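PDB 7OSK: arabinogalactan endo-1,4-beta-galactosidase from Ignisphaera aggregans, which probably hydrolyses internal beta-1,4-galactosidic links of galactans, this chain being the calcium-bearing family 53 glycoside hydrolase catalytic domain of a longer protein. Local coordinates for residues A[140-144]-A[145-149]. Numbering follows the deposited sequence.
Sequences WWADP and SKQSK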
loop_
_atom_site.group_PDB
_atom_site.type_symbol
_atom_site.label_atom_id
_atom_site.label_comp_id
_atom_site.label_asym_id
_atom_site.label_seq_id
_atom_site.Cartn_x
_atom_site.Cartn_y
_atom_site.Cartn_z
ATOM N N TRP A 140 11.102 8.787 5.388
ATOM C CA TRP A 140 11.377 7.533 4.699
ATOM C C TRP A 140 10.481 6.416 5.236
ATOM O O TRP A 140 9.410 6.695 5.773
ATOM C CB TRP A 140 12.859 7.171 4.841
ATOM C CG TRP A 140 13.449 6.480 3.633
ATOM C CD1 TRP A 140 13.147 6.711 2.320
ATOM C CD2 TRP A 140 14.440 5.446 3.639
ATOM N NE1 TRP A 140 13.888 5.884 1.510
ATOM C CE2 TRP A 140 14.690 5.098 2.295
ATOM C CE3 TRP A 140 15.140 4.778 4.648
ATOM C CZ2 TRP A 140 15.606 4.113 1.936
ATOM C CZ3 TRP A 140 16.048 3.799 4.290
ATOM C CH2 TRP A 140 16.274 3.476 2.946
ATOM N N TRP A 141 10.914 5.163 5.080
ATOM C CA TRP A 141 10.096 3.998 5.429
ATOM C C TRP A 141 9.498 4.083 6.828
ATOM O O TRP A 141 10.180 4.454 7.786
ATOM C CB TRP A 141 10.917 2.711 5.328
ATOM C CG TRP A 141 11.484 2.447 3.973
ATOM C CD1 TRP A 141 12.767 2.655 3.572
ATOM C CD2 TRP A 141 10.790 1.919 2.836
ATOM N NE1 TRP A 141 12.921 2.292 2.258
ATOM C CE2 TRP A 141 11.719 1.835 1.781
ATOM C CE3 TRP A 141 9.474 1.505 2.608
ATOM C CZ2 TRP A 141 11.377 1.359 0.520
ATOM C CZ3 TRP A 141 9.136 1.032 1.354
ATOM C CH2 TRP A 141 10.084 0.964 0.326
ATOM N N ALA A 142 8.219 3.733 6.930
ATOM C CA ALA A 142 7.535 3.676 8.214
ATOM C C ALA A 142 6.709 2.399 8.330
ATOM O O ALA A 142 5.990 2.020 7.404
ATOM C CB ALA A 142 6.652 4.899 8.403
ATOM N N ASP A 143 6.836 1.735 9.473
ATOM C CA ASP A 143 6.071 0.535 9.779
ATOM C C ASP A 143 6.057 0.394 11.303
ATOM O O ASP A 143 6.580 1.265 11.994
ATOM C CB ASP A 143 6.680 -0.682 9.080
ATOM C CG ASP A 143 8.121 -0.911 9.463
ATOM O OD1 ASP A 143 8.373 -1.337 10.608
ATOM O OD2 ASP A 143 9.002 -0.671 8.610
ATOM N N PRO A 144 5.454 -0.681 11.842
ATOM C CA PRO A 144 5.367 -0.754 13.308
ATOM C C PRO A 144 6.702 -0.900 14.040
ATOM O O PRO A 144 6.677 -1.007 15.265
ATOM C CB PRO A 144 4.502 -1.997 13.538
ATOM C CG PRO A 144 3.685 -2.116 12.304
ATOM C CD PRO A 144 4.609 -1.704 11.204
ATOM N N SER A 145 7.825 -0.903 13.326
ATOM C CA SER A 145 9.139 -1.006 13.963
ATOM C C SER A 145 9.912 0.310 13.857
ATOM O O SER A 145 10.877 0.532 14.588
ATOM C CB SER A 145 9.950 -2.144 13.341
ATOM O OG SER A 145 10.329 -1.840 12.010
ATOM N N LYS A 146 9.482 1.179 12.947
ATOM C CA LYS A 146 10.099 2.492 12.782
ATOM C C LYS A 146 9.062 3.510 12.323
ATOM O O LYS A 146 8.393 3.310 11.314
ATOM C CB LYS A 146 11.266 2.423 11.786
ATOM C CG LYS A 146 10.904 1.866 10.411
ATOM C CD LYS A 146 12.132 1.313 9.698
ATOM C CE LYS A 146 11.802 0.839 8.289
ATOM N NZ LYS A 146 13.024 0.567 7.472
ATOM N N GLN A 147 8.922 4.588 13.088
ATOM C CA GLN A 147 8.001 5.671 12.756
ATOM C C GLN A 147 8.687 7.011 12.990
ATOM O O GLN A 147 8.267 7.795 13.841
ATOM C CB GLN A 147 6.720 5.577 13.591
ATOM C CG GLN A 147 5.849 4.363 13.288
ATOM C CD GLN A 147 4.977 4.544 12.055
ATOM O OE1 GLN A 147 4.796 5.658 11.560
ATOM N NE2 GLN A 147 4.429 3.444 11.553
ATOM N N SER A 148 9.749 7.265 12.234
ATOM C CA SER A 148 10.554 8.463 12.429
ATOM C C SER A 148 9.786 9.730 12.076
ATOM O O SER A 148 9.223 9.842 10.984
ATOM C CB SER A 148 11.831 8.394 11.588
ATOM O OG SER A 148 12.655 7.319 11.999
ATOM N N LYS A 149 9.758 10.682 13.004
ATOM C CA LYS A 149 9.240 12.008 12.699
ATOM C C LYS A 149 10.133 12.624 11.632
ATOM O O LYS A 149 11.353 12.475 11.699
ATOM C CB LYS A 149 9.202 12.896 13.946
ATOM C CG LYS A 149 8.271 12.396 15.035
ATOM C CD LYS A 149 8.123 13.403 16.172
ATOM C CE LYS A 149 9.407 13.571 16.967
ATOM N NZ LYS A 149 9.221 14.493 18.123
HETATM O O HOH W 1 9.743 6.122 9.565
#
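K146 reaches back across the chain reversal to lie beside D143 and W141. CB leaves the backbone with CG set between the backbone N and the carbonyl carbon (chi1 56°), which directs the otherwise extended chain toward the preceding residues. CG passes 3.6 Å from OD2 of D143, and CD continues alongside the same oxygen. CE touches both D143 OD2 (3.2 Å) and the beta carbon of W141 (CB, 3.6 Å), which lie in roughly perpendicular directions from it. At the tip, NZ remains 4.4 Å from D143 OD2, too far for a salt bridge, and bonds instead to a bound hexane-1,6-diol, probably from the crystallisation liquor.

The other carboxylate oxygen of D143, OD1, turns to S145, accepting its backbone N at 2.8 Å on the anti side, 27° out of the carboxylate plane. S145 OG also approaches OD1, but so closely that the length is doubtful. The backbone bond ties the carboxylate to the next-but-one residue of the turn. In the backbone, D143 N donates to K146 O (2.9 Å) and K146 N returns a bond to D143 O. Q147 NE2 adds a weak bond to D143 O, its stronger partner being N190 O. Farther along, a water links W141 O to S148 N.

The pattern is that of a type I beta turn, D143 to K146, closed by one antiparallel bridge, with an Asx turn in which D143 OD1 accepts the N-H of S145, in the loop after strand 130-135 of the TIM barrel.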